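Local structure of protein yesU (Bacillus subtilis, 1OQ1) at residues Trp67-Phe81 with Ile200-Asp214. The protein is of unknown function but folds as a galectin-like beta sandwich of the concanavalin clan, consistent with a possible role in carbohydrate recognition. Residues are numbered along the deposited sequence; the frame is centred on the assembly and turned at random.
Sequences WDFSPIEQPGLCMLF and IGFRQMAPMKAVYRD. With ACY (acetic acid), chain E.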
# COMPACT_ATOMS: atom_id res chain seq x y z
N TRP A 67 3.08 8.57 4.01
CA TRP A 67 4.06 7.83 4.80
C TRP A 67 5.46 8.04 4.24
O TRP A 67 5.62 8.40 3.07
CB TRP A 67 3.70 6.32 4.84
CG TRP A 67 3.92 5.54 3.56
CD1 TRP A 67 4.98 4.72 3.27
CD2 TRP A 67 3.03 5.45 2.44
NE1 TRP A 67 4.80 4.12 2.04
CE2 TRP A 67 3.61 4.55 1.51
CE3 TRP A 67 1.80 6.04 2.13
CZ2 TRP A 67 3.00 4.23 0.29
CZ3 TRP A 67 1.19 5.72 0.91
CH2 TRP A 67 1.79 4.82 0.01
N ASP A 68 6.46 7.86 5.09
CA ASP A 68 7.86 7.98 4.70
C ASP A 68 8.34 6.57 4.37
O ASP A 68 8.08 5.64 5.12
CB ASP A 68 8.69 8.56 5.85
CG ASP A 68 8.65 10.08 5.89
OD1 ASP A 68 7.73 10.68 5.29
OD2 ASP A 68 9.53 10.68 6.53
N PHE A 69 9.04 6.43 3.24
CA PHE A 69 9.53 5.14 2.77
C PHE A 69 11.02 5.15 2.45
O PHE A 69 11.51 6.07 1.78
CB PHE A 69 8.76 4.75 1.50
CG PHE A 69 9.28 3.52 0.81
CD1 PHE A 69 9.06 2.26 1.37
CD2 PHE A 69 9.97 3.61 -0.39
CE1 PHE A 69 9.52 1.11 0.72
CE2 PHE A 69 10.43 2.47 -1.05
CZ PHE A 69 10.21 1.22 -0.49
N SER A 70 11.73 4.13 2.90
CA SER A 70 13.17 4.01 2.65
C SER A 70 13.52 2.60 2.16
O SER A 70 13.40 1.64 2.92
CB SER A 70 13.97 4.28 3.92
OG SER A 70 13.67 5.55 4.46
N PRO A 71 13.92 2.46 0.88
CA PRO A 71 14.28 1.14 0.36
C PRO A 71 15.70 0.85 0.85
O PRO A 71 16.63 1.59 0.52
CB PRO A 71 14.20 1.33 -1.15
CG PRO A 71 14.66 2.75 -1.31
CD PRO A 71 13.95 3.48 -0.18
N ILE A 72 15.86 -0.22 1.62
CA ILE A 72 17.16 -0.55 2.19
C ILE A 72 17.93 -1.65 1.47
O ILE A 72 19.14 -1.54 1.30
CB ILE A 72 17.01 -0.97 3.67
CG1 ILE A 72 16.29 0.14 4.45
CG2 ILE A 72 18.38 -1.26 4.29
CD1 ILE A 72 16.99 1.50 4.37
N GLU A 73 17.22 -2.68 1.03
CA GLU A 73 17.87 -3.80 0.34
C GLU A 73 16.94 -4.48 -0.66
O GLU A 73 15.77 -4.71 -0.38
CB GLU A 73 18.33 -4.81 1.39
CG GLU A 73 19.46 -5.72 0.97
CD GLU A 73 19.96 -6.58 2.12
OE1 GLU A 73 19.20 -7.47 2.58
OE2 GLU A 73 21.10 -6.36 2.58
N GLN A 74 17.48 -4.79 -1.84
CA GLN A 74 16.72 -5.48 -2.89
C GLN A 74 17.49 -6.77 -3.18
O GLN A 74 18.59 -6.96 -2.65
CB GLN A 74 16.64 -4.60 -4.15
CG GLN A 74 17.97 -4.42 -4.87
CD GLN A 74 17.87 -3.53 -6.09
OE1 GLN A 74 18.68 -3.63 -7.01
NE2 GLN A 74 16.89 -2.63 -6.10
N PRO A 75 16.94 -7.68 -4.00
CA PRO A 75 15.65 -7.67 -4.71
C PRO A 75 14.46 -7.62 -3.76
O PRO A 75 14.56 -7.98 -2.59
CB PRO A 75 15.68 -8.98 -5.49
CG PRO A 75 17.13 -9.23 -5.72
CD PRO A 75 17.72 -8.87 -4.38
N GLY A 76 13.33 -7.18 -4.29
CA GLY A 76 12.12 -7.09 -3.50
C GLY A 76 11.10 -6.20 -4.17
O GLY A 76 11.39 -5.58 -5.20
N LEU A 77 9.90 -6.13 -3.60
CA LEU A 77 8.84 -5.30 -4.15
C LEU A 77 7.94 -4.84 -3.01
O LEU A 77 7.74 -5.56 -2.03
CB LEU A 77 8.04 -6.10 -5.19
CG LEU A 77 6.78 -5.49 -5.82
CD1 LEU A 77 6.59 -6.05 -7.23
CD2 LEU A 77 5.56 -5.79 -4.96
N CYS A 78 7.40 -3.63 -3.13
CA CYS A 78 6.51 -3.09 -2.12
C CYS A 78 5.15 -2.82 -2.75
O CYS A 78 5.04 -2.61 -3.96
CB CYS A 78 7.09 -1.82 -1.51
SG CYS A 78 8.61 -2.13 -0.57
N MSE A 79 4.11 -2.83 -1.92
CA MSE A 79 2.76 -2.62 -2.42
C MSE A 79 1.82 -2.17 -1.30
O MSE A 79 1.85 -2.72 -0.20
CB MSE A 79 2.24 -3.94 -3.02
CG MSE A 79 0.86 -3.88 -3.64
SE MSE A 79 0.20 -5.64 -4.14
CE MSE A 79 1.56 -6.12 -5.43
N LEU A 80 1.00 -1.16 -1.58
CA LEU A 80 0.06 -0.69 -0.58
C LEU A 80 -1.35 -1.13 -0.96
O LEU A 80 -1.77 -0.93 -2.09
CB LEU A 80 0.08 0.84 -0.48
CG LEU A 80 -0.71 1.34 0.74
CD1 LEU A 80 0.20 1.35 1.95
CD2 LEU A 80 -1.25 2.74 0.49
N PHE A 81 -2.05 -1.74 -0.01
CA PHE A 81 -3.43 -2.16 -0.21
C PHE A 81 -4.28 -1.09 0.47
O PHE A 81 -3.91 -0.58 1.53
CB PHE A 81 -3.70 -3.51 0.47
CG PHE A 81 -3.32 -4.71 -0.35
CD1 PHE A 81 -4.25 -5.30 -1.20
CD2 PHE A 81 -2.04 -5.25 -0.27
CE1 PHE A 81 -3.90 -6.42 -1.97
CE2 PHE A 81 -1.69 -6.37 -1.03
CZ PHE A 81 -2.62 -6.96 -1.88
N ILE A 200 -6.10 -0.53 5.23
CA ILE A 200 -4.88 -0.21 4.48
C ILE A 200 -3.82 -1.20 4.96
O ILE A 200 -3.68 -1.44 6.16
CB ILE A 200 -4.41 1.22 4.76
CG1 ILE A 200 -5.41 2.21 4.16
CG2 ILE A 200 -3.01 1.43 4.17
CD1 ILE A 200 -5.11 3.65 4.47
N GLY A 201 -3.07 -1.77 4.02
CA GLY A 201 -2.04 -2.73 4.38
C GLY A 201 -0.75 -2.55 3.61
O GLY A 201 -0.73 -2.00 2.51
N PHE A 202 0.34 -3.03 4.21
CA PHE A 202 1.67 -2.93 3.62
C PHE A 202 2.19 -4.30 3.21
O PHE A 202 2.43 -5.16 4.06
CB PHE A 202 2.63 -2.31 4.64
CG PHE A 202 2.33 -0.87 4.94
CD1 PHE A 202 3.04 0.15 4.31
CD2 PHE A 202 1.30 -0.53 5.81
CE1 PHE A 202 2.73 1.49 4.55
CE2 PHE A 202 0.98 0.81 6.06
CZ PHE A 202 1.70 1.81 5.42
N ARG A 203 2.37 -4.50 1.91
CA ARG A 203 2.89 -5.77 1.42
C ARG A 203 4.32 -5.67 0.93
O ARG A 203 4.75 -4.63 0.44
CB ARG A 203 2.02 -6.31 0.28
CG ARG A 203 2.63 -7.53 -0.44
CD ARG A 203 1.68 -8.06 -1.51
NE ARG A 203 2.14 -9.29 -2.15
CZ ARG A 203 2.27 -10.46 -1.52
NH1 ARG A 203 2.00 -10.55 -0.23
NH2 ARG A 203 2.65 -11.54 -2.19
N GLN A 204 5.06 -6.76 1.08
CA GLN A 204 6.43 -6.82 0.59
C GLN A 204 6.66 -8.21 0.04
O GLN A 204 6.13 -9.19 0.57
CB GLN A 204 7.45 -6.57 1.70
CG GLN A 204 7.51 -5.15 2.22
CD GLN A 204 8.76 -4.89 3.05
OE1 GLN A 204 9.54 -5.81 3.33
NE2 GLN A 204 8.96 -3.64 3.45
N MSE A 205 7.44 -8.29 -1.03
CA MSE A 205 7.81 -9.57 -1.59
C MSE A 205 9.23 -9.75 -1.09
O MSE A 205 10.06 -8.85 -1.22
CB MSE A 205 7.82 -9.53 -3.12
CG MSE A 205 6.45 -9.61 -3.76
SE MSE A 205 6.58 -9.94 -5.66
CE MSE A 205 6.74 -11.88 -5.62
N ALA A 206 9.51 -10.89 -0.47
CA ALA A 206 10.85 -11.17 0.05
C ALA A 206 11.80 -11.18 -1.14
O ALA A 206 11.39 -11.51 -2.25
CB ALA A 206 10.86 -12.51 0.76
N PRO A 207 13.09 -10.89 -0.91
CA PRO A 207 13.75 -10.54 0.35
C PRO A 207 13.86 -9.04 0.64
O PRO A 207 14.85 -8.57 1.22
CB PRO A 207 15.11 -11.18 0.20
CG PRO A 207 15.42 -10.87 -1.23
CD PRO A 207 14.10 -11.17 -1.95
N MSE A 208 12.83 -8.29 0.25
CA MSE A 208 12.79 -6.85 0.46
C MSE A 208 13.10 -6.43 1.90
O MSE A 208 12.66 -7.06 2.85
CB MSE A 208 11.40 -6.33 0.09
CG MSE A 208 11.22 -4.82 0.17
SE MSE A 208 12.02 -3.94 -1.34
CE MSE A 208 12.66 -2.32 -0.48
N LYS A 209 13.87 -5.35 2.04
CA LYS A 209 14.15 -4.78 3.34
C LYS A 209 13.86 -3.29 3.18
O LYS A 209 14.45 -2.64 2.32
CB LYS A 209 15.61 -5.02 3.76
CG LYS A 209 15.88 -6.46 4.14
CD LYS A 209 17.17 -6.60 4.93
CE LYS A 209 17.36 -8.04 5.39
NZ LYS A 209 18.59 -8.19 6.21
N ALA A 210 12.94 -2.78 3.98
CA ALA A 210 12.56 -1.37 3.90
C ALA A 210 12.21 -0.78 5.26
O ALA A 210 11.91 -1.51 6.20
CB ALA A 210 11.37 -1.21 2.94
N VAL A 211 12.24 0.54 5.34
CA VAL A 211 11.91 1.24 6.58
C VAL A 211 10.74 2.18 6.32
O VAL A 211 10.70 2.87 5.30
CB VAL A 211 13.12 2.06 7.09
CG1 VAL A 211 12.74 2.85 8.33
CG2 VAL A 211 14.28 1.12 7.39
N TYR A 212 9.79 2.18 7.25
CA TYR A 212 8.61 3.03 7.14
C TYR A 212 8.47 3.92 8.37
O TYR A 212 8.80 3.51 9.49
CB TYR A 212 7.35 2.17 7.00
CG TYR A 212 7.39 1.16 5.87
CD1 TYR A 212 8.13 -0.01 5.98
CD2 TYR A 212 6.69 1.39 4.68
CE1 TYR A 212 8.17 -0.94 4.94
CE2 TYR A 212 6.73 0.47 3.63
CZ TYR A 212 7.47 -0.69 3.77
OH TYR A 212 7.52 -1.60 2.74
N ARG A 213 7.95 5.13 8.17
CA ARG A 213 7.76 6.08 9.26
C ARG A 213 6.59 7.02 8.99
O ARG A 213 6.19 7.21 7.85
CB ARG A 213 9.02 6.93 9.44
CG ARG A 213 10.06 6.35 10.37
CD ARG A 213 9.95 7.01 11.72
NE ARG A 213 11.26 7.17 12.35
CZ ARG A 213 11.49 7.96 13.39
NH1 ARG A 213 10.50 8.67 13.92
NH2 ARG A 213 12.72 8.04 13.90
N ASP A 214 6.06 7.60 10.06
CA ASP A 214 4.96 8.57 10.00
C ASP A 214 3.84 8.29 9.02
O ASP A 214 3.65 9.03 8.05
CB ASP A 214 5.53 9.97 9.73
CG ASP A 214 6.62 10.36 10.72
OD1 ASP A 214 6.53 9.96 11.89
OD2 ASP A 214 7.55 11.09 10.31
C ACY E . 3.23 -10.58 -5.38
O ACY E . 2.99 -9.35 -4.99
OXT ACY E . 3.37 -11.61 -4.64
CH3 ACY E . 3.35 -10.74 -6.88
O HOH W 1 8.18 12.38 8.00
O HOH W 2 11.33 5.72 5.86
O HOH W 3 17.66 -8.78 1.04
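Phe202 turns its edge toward one face of the Trp67 indole, the planes at 89° in a T-shaped pair, while Leu80 CD1 lies over the Phe202 ring, 3.8 Å from its centroid, in a CH-pi contact. The edge of Tyr212 meets Trp67 CD1, and Tyr212 CE2 lies 3.7 Å from Phe69 CD1, near the Phe69 ring plane. These side chains lie between the two sheets of the galectin-like beta sandwich: strand 67-73 pairs antiparallel with 209-214 in one sheet, 76-81 with 200-205 in the other, and each segment crosses between them at the same end, through 74-75 and 206-208. Trp67 NE1 is hydrogen-bonded to Tyr119 OH. Selenomethionine Met208 packs inside the crossover; its CG, anti to the backbone N (chi1 -176°), lies against Cys78 SG, and the bend beyond carries Met208 CE to 4.0 Å from Pro71 CB.

On the outer face of the second sheet, Arg203 runs extended beside Met79, with Arg203 CD 3.8 Å from Phe81 CE2 at the ring edge. The guanidinium takes edge-on a bound acetic acid, probably from the crystallisation liquor: NE donates to O at 3.0 Å and NH2 to OXT at 2.6 Å, both nearly straight; NH1 turns to Gly102 O. At a classic beta bulge, Ile72 N and Glu73 N donate to Lys209 O, at 2.9 and 3.1 Å, from the same face of its plane.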